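Local coordinates for putative alpha/beta hydrolase FOLD protein (Candidatus Nitrososphaera gargensis, PDB 5A62) that probably hydrolyses carboxylic esters, as an enzyme of the alpha/beta hydrolase superfamily, at residues Ile36-Tyr41 and Val250-Pro255; Tyr72-Leu77 and Thr192-Thr197; Lys212-Val217 and Ala267-Asp272. One frame throughout, in Å; residues are numbered along the deposited sequence.

Interaction 1 (Ile36-Tyr41 and Val250-Pro255); sequences ILIWDY and VVIEKP
Ile38 and Ile252 bring the two backbones closest, their CA atoms 6.8 Å apart. Residues 36-38 form a 3-10 turn leading into helix 40-48, with Trp39 at its N-cap, while helix 250-253 is ended by Lys254, whose positive phi of 54° turns the chain away. From this exit the side chain of Lys254 reaches back over its own helix end to the 3-10 turn. Its NZ gives a 2.8 Å hydrogen bond to Ile38 O, almost in line with the carbonyl bond (C=O...N 166°), and another of 2.7 Å to Val251 O, in that carbonyl's plane. A salt bridge to Glu42 completes the grip. The last torsion, chi4 -58°, bends an otherwise extended chain and lays the ammonium between the two carbonyls. On the way its methylenes pass the start of helix 40-48, with Lys254 CD 3.8 Å from Tyr41 CB. Lysine suits this place, having both an apolar shaft and a three-proton tip. Beside it, apolar side chains meet: Ile38 CG1 rests 3.8 Å from Ile252 CD1, the two branched chains crossing at about a right angle. Val251, whose side chain is modelled in two positions, lies near Trp39, a contact less certain than the others; Trp39 also touches His98 of strand 93-98, beside the GxSxG sequence that probably forms the nucleophile elbow. Because two backbone carbonyls and a carboxylate share one ammonium, Lys254 is probably held protonated, joining the end of the 3-10 turn to helix 250-253 while Ile38 and Ile252 pack beside it, Ile252 going on to helix 170-180.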
loop_
_atom_site.group_PDB
_atom_site.type_symbol
_atom_site.label_atom_id
_atom_site.label_comp_id
_atom_site.label_asym_id
_atom_site.label_seq_id
_atom_site.Cartn_x
_atom_site.Cartn_y
_atom_site.Cartn_z
ATOM N N ILE A 36 -19.055 2.943 12.914
ATOM C CA ILE A 36 -20.016 2.230 13.783
ATOM C C ILE A 36 -21.437 2.663 13.470
ATOM O O ILE A 36 -22.370 1.906 13.715
ATOM C CB ILE A 36 -19.702 2.465 15.230
ATOM C CG1 ILE A 36 -18.452 1.688 15.589
ATOM C CG2 ILE A 36 -20.872 2.064 16.131
ATOM C CD1 ILE A 36 -17.790 2.111 16.841
ATOM N N LEU A 37 -21.623 3.818 12.849
ATOM C CA LEU A 37 -22.984 4.229 12.448
ATOM C C LEU A 37 -23.639 3.264 11.491
ATOM O O LEU A 37 -24.879 3.192 11.415
ATOM C CB LEU A 37 -23.004 5.661 11.938
ATOM C CG LEU A 37 -22.297 6.688 12.859
ATOM C CD1 LEU A 37 -22.281 8.077 12.236
ATOM C CD2 LEU A 37 -22.825 6.633 14.269
ATOM N N ILE A 38 -22.873 2.488 10.726
ATOM C CA ILE A 38 -23.444 1.569 9.756
ATOM C C ILE A 38 -24.089 0.400 10.453
ATOM O O ILE A 38 -24.854 -0.308 9.823
ATOM C CB ILE A 38 -22.354 1.105 8.753
ATOM C CG1 ILE A 38 -22.947 0.865 7.360
ATOM C CG2 ILE A 38 -21.578 -0.104 9.231
ATOM C CD1 ILE A 38 -21.919 0.501 6.299
ATOM N N TRP A 39 -23.798 0.184 11.745
ATOM C CA TRP A 39 -24.178 -1.026 12.504
ATOM C C TRP A 39 -25.311 -0.777 13.477
ATOM O O TRP A 39 -25.626 -1.620 14.338
ATOM C CB TRP A 39 -22.971 -1.615 13.247
ATOM C CG TRP A 39 -21.858 -2.158 12.436
ATOM C CD1 TRP A 39 -20.483 -1.859 12.547
ATOM C CD2 TRP A 39 -21.915 -3.244 11.489
ATOM N NE1 TRP A 39 -19.783 -2.606 11.671
ATOM C CE2 TRP A 39 -20.599 -3.502 11.053
ATOM C CE3 TRP A 39 -22.933 -4.031 10.976
ATOM C CZ2 TRP A 39 -20.308 -4.462 10.151
ATOM C CZ3 TRP A 39 -22.641 -5.001 10.102
ATOM C CH2 TRP A 39 -21.305 -5.202 9.653
ATOM N N ASP A 40 -25.994 0.347 13.377
ATOM C CA ASP A 40 -26.982 0.692 14.391
ATOM C C ASP A 40 -28.013 -0.395 14.633
ATOM O O ASP A 40 -28.260 -0.839 15.765
ATOM C CB ASP A 40 -27.647 2.059 14.046
ATOM C CG ASP A 40 -28.299 2.168 12.581
ATOM O OD1 ASP A 40 -28.237 1.253 11.701
ATOM O OD2 ASP A 40 -28.919 3.250 12.322
ATOM N N TYR A 41 -28.621 -0.833 13.547
ATOM C CA TYR A 41 -29.612 -1.851 13.608
ATOM C C TYR A 41 -29.066 -3.146 14.161
ATOM O O TYR A 41 -29.677 -3.806 15.005
ATOM C CB TYR A 41 -30.222 -2.120 12.239
ATOM C CG TYR A 41 -31.219 -3.257 12.194
ATOM C CD1 TYR A 41 -32.467 -3.114 12.769
ATOM C CD2 TYR A 41 -30.873 -4.486 11.664
ATOM C CE1 TYR A 41 -33.375 -4.166 12.774
ATOM C CE2 TYR A 41 -31.774 -5.529 11.653
ATOM C CZ TYR A 41 -33.038 -5.341 12.178
ATOM O OH TYR A 41 -33.914 -6.424 12.178
ATOM N N VAL A 250 -24.822 -3.870 0.921
ATOM C CA VAL A 250 -25.975 -4.535 1.505
ATOM C C VAL A 250 -26.200 -4.071 2.940
ATOM O O VAL A 250 -27.318 -4.087 3.434
ATOM C CB VAL A 250 -25.829 -6.098 1.429
ATOM C CG1 VAL A 250 -24.716 -6.593 2.327
ATOM C CG2 VAL A 250 -27.147 -6.794 1.741
ATOM N N VAL A 251 -25.150 -3.699 3.672
ATOM C CA VAL A 251 -25.252 -3.244 5.047
ATOM C C VAL A 251 -25.982 -1.886 5.143
ATOM O O VAL A 251 -26.476 -1.517 6.185
ATOM C CB VAL A 251 -23.858 -3.199 5.720
ATOM C CG1 VAL A 251 -22.902 -2.307 4.965
ATOM C CG2 VAL A 251 -23.909 -2.761 7.160
ATOM N N ILE A 252 -26.033 -1.141 4.065
ATOM C CA ILE A 252 -26.823 0.088 4.039
ATOM C C ILE A 252 -28.293 -0.275 3.805
ATOM O O ILE A 252 -29.153 0.317 4.469
ATOM C CB ILE A 252 -26.346 1.000 2.897
ATOM C CG1 ILE A 252 -24.932 1.473 3.178
ATOM C CG2 ILE A 252 -27.301 2.167 2.625
ATOM C CD1 ILE A 252 -24.755 2.317 4.377
ATOM N N GLU A 253 -28.575 -1.193 2.875
ATOM C CA GLU A 253 -29.960 -1.525 2.545
ATOM C C GLU A 253 -30.642 -2.382 3.602
ATOM O O GLU A 253 -31.856 -2.312 3.749
ATOM C CB GLU A 253 -30.011 -2.228 1.234
ATOM C CG GLU A 253 -29.615 -1.259 0.128
ATOM C CD GLU A 253 -30.072 -1.710 -1.251
ATOM O OE1 GLU A 253 -30.546 -2.871 -1.390
ATOM O OE2 GLU A 253 -29.975 -0.927 -2.210
ATOM N N LYS A 254 -29.878 -3.222 4.292
ATOM C CA LYS A 254 -30.370 -4.055 5.396
ATOM C C LYS A 254 -31.570 -4.902 4.995
ATOM O O LYS A 254 -32.612 -4.852 5.648
ATOM C CB LYS A 254 -30.661 -3.206 6.662
ATOM C CG LYS A 254 -29.451 -2.386 7.102
ATOM C CD LYS A 254 -29.527 -1.872 8.529
ATOM C CE LYS A 254 -28.323 -1.012 8.951
ATOM N NZ LYS A 254 -27.060 -1.689 8.833
ATOM N N PRO A 255 -31.419 -5.743 3.993
ATOM C CA PRO A 255 -32.550 -6.616 3.667
ATOM C C PRO A 255 -32.815 -7.615 4.721
ATOM O O PRO A 255 -31.918 -8.219 5.305
ATOM C CB PRO A 255 -32.103 -7.264 2.367
ATOM C CG PRO A 255 -30.624 -7.273 2.460
ATOM C CD PRO A 255 -30.271 -5.977 3.116
#

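Interaction 2 (Tyr72-Leu77 and Thr192-Thr197); sequences YTMQDL and TVALYT
Thr197 reaches Met74 through its hydroxyl, which makes two hydrogen bonds in opposite senses. OG1 accepts from Met74 N at 2.8 Å, with an N-H...O angle of 160°, and donates to Ala194 O at 2.7 Å, meeting a lone pair in the carbonyl plane. With chi1 at 72°, OG1 sits between the backbone N and the carbonyl carbon of Thr197, turned back toward the preceding turn, a position within range of both Met74 N and Ala194 O; a threonine can donate and accept from one atom, as this site requires. Thr73, the N-cap of helix 74-87, lies beside it, the CB atoms of the two threonines 3.9 Å apart. Its own N-H runs straight to Asp76 OD2 (3.0 Å, 179°), using the carboxylate's anti lone pair, which gives one half of a capping box. Gln75 N is met by a water that also donates to Thr197 O, so the 192-197 segment supplies direct and water-mediated partners to successive N-H groups of the first turn.

Around these polar bonds, the bend of Met74 at chi2 brings SD beside Ala194, 4.2 Å from its CB, and chi3 then sets the direction of the terminal CE. The same side chain touches Ile100, Ile104 and Met107 of helix 100-111. Tyr72 brings CE1 obliquely to 3.5 Å from Ala194 CB; the small Ala194 lets its CA come within 5.1 Å of Thr73 CA. Phe138 of the second subunit packs on Thr73, and Tyr196 of that subunit on Thr197. The whole is a helix N-terminus whose first N-H is taken up by a threonine from another segment, joining a core helix of the alpha/beta hydrolase fold to the helical cap inserted between strands 116-122 and 212-218.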
loop_
_atom_site.group_PDB
_atom_site.type_symbol
_atom_site.label_atom_id
_atom_site.label_comp_id
_atom_site.label_asym_id
_atom_site.label_seq_id
_atom_site.Cartn_x
_atom_site.Cartn_y
_atom_site.Cartn_z
ATOM N N TYR A 72 -0.264 1.959 5.952
ATOM C CA TYR A 72 -0.114 0.739 6.753
ATOM C C TYR A 72 -0.422 -0.447 5.907
ATOM O O TYR A 72 -0.901 -0.320 4.759
ATOM C CB TYR A 72 -1.037 0.784 7.951
ATOM C CG TYR A 72 -2.500 0.991 7.650
ATOM C CD1 TYR A 72 -3.253 -0.040 7.126
ATOM C CD2 TYR A 72 -3.094 2.247 7.694
ATOM C CE1 TYR A 72 -4.547 0.128 6.774
ATOM C CE2 TYR A 72 -4.435 2.434 7.362
ATOM C CZ TYR A 72 -5.166 1.352 6.888
ATOM O OH TYR A 72 -6.487 1.488 6.550
ATOM N N THR A 73 -0.166 -1.625 6.417
ATOM C CA THR A 73 -0.490 -2.891 5.746
ATOM C C THR A 73 -1.673 -3.496 6.442
ATOM O O THR A 73 -2.076 -3.125 7.567
ATOM C CB THR A 73 0.639 -3.888 5.777
ATOM O OG1 THR A 73 0.894 -4.281 7.151
ATOM C CG2 THR A 73 1.888 -3.292 5.171
ATOM N N MET A 74 -2.276 -4.498 5.815
ATOM C CA MET A 74 -3.319 -5.235 6.481
ATOM C C MET A 74 -2.877 -5.778 7.819
ATOM O O MET A 74 -3.671 -5.792 8.768
ATOM C CB MET A 74 -3.810 -6.412 5.628
ATOM C CG MET A 74 -4.599 -6.103 4.369
ATOM S SD MET A 74 -5.948 -4.936 4.574
ATOM C CE MET A 74 -6.918 -5.859 5.669
ATOM N N GLN A 75 -1.644 -6.234 7.921
ATOM C CA GLN A 75 -1.166 -6.708 9.216
ATOM C C GLN A 75 -1.304 -5.737 10.320
ATOM O O GLN A 75 -1.625 -6.079 11.458
ATOM C CB GLN A 75 0.262 -7.194 9.075
ATOM C CG GLN A 75 0.773 -7.858 10.330
ATOM C CD GLN A 75 -0.010 -9.110 10.645
ATOM O OE1 GLN A 75 -0.276 -9.928 9.744
ATOM N NE2 GLN A 75 -0.410 -9.260 11.889
ATOM N N ASP A 76 -1.110 -4.448 10.025
ATOM C CA ASP A 76 -1.294 -3.404 11.002
ATOM C C ASP A 76 -2.728 -3.345 11.494
ATOM O O ASP A 76 -2.954 -3.124 12.665
ATOM C CB ASP A 76 -0.827 -2.073 10.461
ATOM C CG ASP A 76 0.654 -2.062 10.228
ATOM O OD1 ASP A 76 1.425 -2.333 11.195
ATOM O OD2 ASP A 76 1.099 -1.732 9.098
ATOM N N LEU A 77 -3.685 -3.496 10.610
ATOM C CA LEU A 77 -5.085 -3.542 11.006
ATOM C C LEU A 77 -5.387 -4.790 11.865
ATOM O O LEU A 77 -6.180 -4.730 12.804
ATOM C CB LEU A 77 -6.046 -3.546 9.807
ATOM C CG LEU A 77 -5.978 -2.297 8.954
ATOM C CD1 LEU A 77 -6.990 -2.357 7.843
ATOM C CD2 LEU A 77 -6.173 -0.989 9.718
ATOM N N THR A 192 -7.666 1.955 1.091
ATOM C CA THR A 192 -7.673 1.428 -0.251
ATOM C C THR A 192 -6.272 0.936 -0.701
ATOM O O THR A 192 -6.087 -0.082 -1.365
ATOM C CB THR A 192 -8.303 2.352 -1.270
ATOM O OG1 THR A 192 -7.525 3.534 -1.397
ATOM C CG2 THR A 192 -9.732 2.661 -0.976
ATOM N N VAL A 193 -5.243 1.691 -0.343
ATOM C CA VAL A 193 -3.874 1.278 -0.636
ATOM C C VAL A 193 -3.570 -0.068 0.101
ATOM O O VAL A 193 -2.907 -0.945 -0.424
ATOM C CB VAL A 193 -2.885 2.398 -0.288
ATOM C CG1 VAL A 193 -1.458 1.872 -0.287
ATOM C CG2 VAL A 193 -3.065 3.571 -1.234
ATOM N N ALA A 194 -4.013 -0.179 1.353
ATOM C CA ALA A 194 -3.753 -1.364 2.146
ATOM C C ALA A 194 -4.278 -2.621 1.493
ATOM O O ALA A 194 -3.801 -3.721 1.782
ATOM C CB ALA A 194 -4.271 -1.225 3.544
ATOM N N LEU A 195 -5.296 -2.493 0.664
ATOM C CA LEU A 195 -5.823 -3.702 0.006
ATOM C C LEU A 195 -4.771 -4.409 -0.801
ATOM O O LEU A 195 -4.871 -5.615 -1.012
ATOM C CB LEU A 195 -7.035 -3.347 -0.883
ATOM C CG LEU A 195 -8.223 -2.753 -0.099
ATOM C CD1 LEU A 195 -9.287 -2.377 -1.079
ATOM C CD2 LEU A 195 -8.734 -3.695 0.955
ATOM N N TYR A 196 -3.798 -3.714 -1.323
ATOM C CA TYR A 196 -2.694 -4.369 -2.066
ATOM C C TYR A 196 -1.780 -5.216 -1.229
ATOM O O TYR A 196 -0.969 -5.991 -1.723
ATOM C CB TYR A 196 -1.820 -3.317 -2.757
ATOM C CG TYR A 196 -2.463 -2.641 -3.938
ATOM C CD1 TYR A 196 -2.311 -3.190 -5.196
ATOM C CD2 TYR A 196 -3.142 -1.451 -3.849
ATOM C CE1 TYR A 196 -2.896 -2.608 -6.291
ATOM C CE2 TYR A 196 -3.666 -0.855 -4.969
ATOM C CZ TYR A 196 -3.545 -1.451 -6.183
ATOM O OH TYR A 196 -4.103 -0.830 -7.309
ATOM N N THR A 197 -1.879 -5.065 0.098
ATOM C CA THR A 197 -0.968 -5.724 1.035
ATOM C C THR A 197 -1.564 -6.966 1.634
ATOM O O THR A 197 -0.932 -7.578 2.527
ATOM C CB THR A 197 -0.509 -4.778 2.162
ATOM O OG1 THR A 197 -1.606 -4.560 3.053
ATOM C CG2 THR A 197 -0.072 -3.480 1.612
HETATM O O HOH W 1 -0.347 -7.338 5.396
#

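Interaction 3 (Lys212-Val217 and Ala267-Asp272); sequences KVFAIV and AIVTKD
Lys212 NZ and Asp272 OD2 form a salt bridge 3.1 Å long, whose hydrogen bond is weak. It spans the outer end of the contact, where the first residue of strand 212-218 faces the last turn of helix 256-272. Lys212 is straight up to its last torsion, which at -33° is short of a staggered value; OD2 lies beside the CE-NZ end, no nearer NZ than CE, and the side chains cross at about a right angle, in keeping with a weak bond. Lys212 CE passes 4.0 Å from Ile268 CG2, its methylenes covering an apolar flank. Deeper in, Phe214 points at the helix. Its CE1 meets Val269 CG2 at 3.7 Å in an oblique approach, while Ile268 CG2 lies at the ring edge, near its plane. The short segments 212-217 and 267-272 run almost antiparallel, at 167°, with axes 10.7 Å apart, a spacing bridged by Phe214 from the strand and Ile268 and Val269 from the helix. The chemistry is therefore graded: apolar groups settle the helix on the sheet, and at the outer end the lysine would partly offset an acidic group that a helix C-terminus does not favour.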
loop_
_atom_site.group_PDB
_atom_site.type_symbol
_atom_site.label_atom_id
_atom_site.label_comp_id
_atom_site.label_asym_id
_atom_site.label_seq_id
_atom_site.Cartn_x
_atom_site.Cartn_y
_atom_site.Cartn_z
ATOM N N LYS A 212 -15.045 -21.882 12.249
ATOM C CA LYS A 212 -16.237 -21.960 11.387
ATOM C C LYS A 212 -16.235 -20.733 10.478
ATOM O O LYS A 212 -16.133 -19.648 10.996
ATOM C CB LYS A 212 -17.518 -21.989 12.175
ATOM C CG LYS A 212 -17.753 -23.283 12.945
ATOM C CD LYS A 212 -19.139 -23.142 13.590
ATOM C CE LYS A 212 -19.614 -24.310 14.447
ATOM N NZ LYS A 212 -19.133 -25.631 13.962
ATOM N N VAL A 213 -16.351 -20.926 9.182
ATOM C CA VAL A 213 -16.294 -19.867 8.206
ATOM C C VAL A 213 -17.664 -19.760 7.567
ATOM O O VAL A 213 -18.176 -20.720 7.026
ATOM C CB VAL A 213 -15.247 -20.089 7.143
ATOM C CG1 VAL A 213 -15.200 -18.877 6.220
ATOM C CG2 VAL A 213 -13.856 -20.300 7.760
ATOM N N PHE A 214 -18.239 -18.598 7.621
ATOM C CA PHE A 214 -19.483 -18.293 7.005
ATOM C C PHE A 214 -19.316 -17.071 6.104
ATOM O O PHE A 214 -18.525 -16.188 6.378
ATOM C CB PHE A 214 -20.559 -17.957 8.023
ATOM C CG PHE A 214 -20.834 -19.025 9.046
ATOM C CD1 PHE A 214 -20.173 -19.065 10.261
ATOM C CD2 PHE A 214 -21.853 -19.928 8.821
ATOM C CE1 PHE A 214 -20.497 -20.036 11.202
ATOM C CE2 PHE A 214 -22.160 -20.895 9.758
ATOM C CZ PHE A 214 -21.499 -20.956 10.934
ATOM N N ALA A 215 -20.069 -16.998 5.036
ATOM C CA ALA A 215 -20.062 -15.849 4.140
ATOM C C ALA A 215 -21.476 -15.573 3.642
ATOM O O ALA A 215 -22.261 -16.480 3.336
ATOM C CB ALA A 215 -19.147 -16.029 2.979
ATOM N N ILE A 216 -21.821 -14.315 3.605
ATOM C CA ILE A 216 -23.045 -13.763 2.978
ATOM C C ILE A 216 -22.614 -12.817 1.886
ATOM O O ILE A 216 -21.883 -11.872 2.188
ATOM C CB ILE A 216 -23.904 -13.047 4.010
ATOM C CG1 ILE A 216 -24.165 -13.950 5.232
ATOM C CG2 ILE A 216 -25.200 -12.576 3.357
ATOM C CD1 ILE A 216 -24.918 -13.329 6.393
ATOM N N VAL A 217 -23.014 -13.057 0.630
ATOM C CA VAL A 217 -22.569 -12.256 -0.480
ATOM C C VAL A 217 -23.765 -11.824 -1.302
ATOM O O VAL A 217 -24.664 -12.641 -1.525
ATOM C CB VAL A 217 -21.524 -13.001 -1.322
ATOM C CG1 VAL A 217 -22.031 -14.243 -1.969
ATOM C CG2 VAL A 217 -20.940 -12.113 -2.407
ATOM N N ALA A 267 -26.861 -19.143 15.550
ATOM C CA ALA A 267 -27.416 -20.265 16.292
ATOM C C ALA A 267 -26.556 -21.483 16.198
ATOM O O ALA A 267 -26.385 -22.176 17.203
ATOM C CB ALA A 267 -28.794 -20.598 15.774
ATOM N N ILE A 268 -25.969 -21.735 15.032
ATOM C CA ILE A 268 -25.016 -22.833 14.872
ATOM C C ILE A 268 -23.816 -22.612 15.729
ATOM O O ILE A 268 -23.348 -23.514 16.389
ATOM C CB ILE A 268 -24.596 -22.994 13.409
ATOM C CG1 ILE A 268 -25.821 -23.382 12.567
ATOM C CG2 ILE A 268 -23.390 -23.919 13.236
ATOM C CD1 ILE A 268 -25.596 -23.242 11.085
ATOM N N VAL A 269 -23.257 -21.390 15.706
ATOM C CA VAL A 269 -22.073 -21.120 16.475
ATOM C C VAL A 269 -22.359 -21.283 17.961
ATOM O O VAL A 269 -21.531 -21.866 18.683
ATOM C CB VAL A 269 -21.556 -19.681 16.223
ATOM C CG1 VAL A 269 -20.413 -19.371 17.169
ATOM C CG2 VAL A 269 -21.198 -19.510 14.766
ATOM N N THR A 270 -23.498 -20.760 18.430
ATOM C CA THR A 270 -23.723 -20.735 19.874
ATOM C C THR A 270 -24.119 -22.102 20.417
ATOM O O THR A 270 -23.795 -22.394 21.568
ATOM C CB THR A 270 -24.703 -19.649 20.333
ATOM O OG1 THR A 270 -25.948 -19.783 19.660
ATOM C CG2 THR A 270 -24.129 -18.283 20.054
ATOM N N LYS A 271 -24.686 -22.951 19.567
ATOM C CA LYS A 271 -24.909 -24.382 19.894
ATOM C C LYS A 271 -23.631 -25.049 20.329
ATOM O O LYS A 271 -23.630 -25.746 21.334
ATOM C CB LYS A 271 -25.405 -25.181 18.701
ATOM C CG LYS A 271 -26.889 -25.096 18.490
ATOM C CD LYS A 271 -27.487 -26.453 18.105
ATOM C CE LYS A 271 -29.014 -26.353 18.064
ATOM N NZ LYS A 271 -29.493 -25.063 17.470
ATOM N N ASP A 272 -22.549 -24.852 19.563
ATOM C CA ASP A 272 -21.242 -25.484 19.878
ATOM C C ASP A 272 -20.422 -24.820 20.982
ATOM O O ASP A 272 -19.458 -25.408 21.444
ATOM C CB ASP A 272 -20.362 -25.590 18.620
ATOM C CG ASP A 272 -20.831 -26.661 17.678
ATOM O OD1 ASP A 272 -21.334 -27.693 18.171
ATOM O OD2 ASP A 272 -20.718 -26.472 16.447
#

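Interaction 2 is buried throughout, at the seam between core, cap and second subunit, whereas interactions 1 and 3 are each partly buried and touch no other chain. Accordingly, across the segments interaction 2 uses only neutral groups, a hydroxyl and a water serving backbone atoms, while the other two employ a lysine beside apolar side chains. Those lysines differ: in interaction 1 the ammonium bonds two backbone carbonyls and has a salt bridge to Glu42, in interaction 3 it makes one weak bridge at the protein surface. Helices 250-253 and 256-272 follow each other, linking interactions 1 and 3, whose centres are 19 Å apart. Interaction 2 lies across the chain's centre from interaction 1.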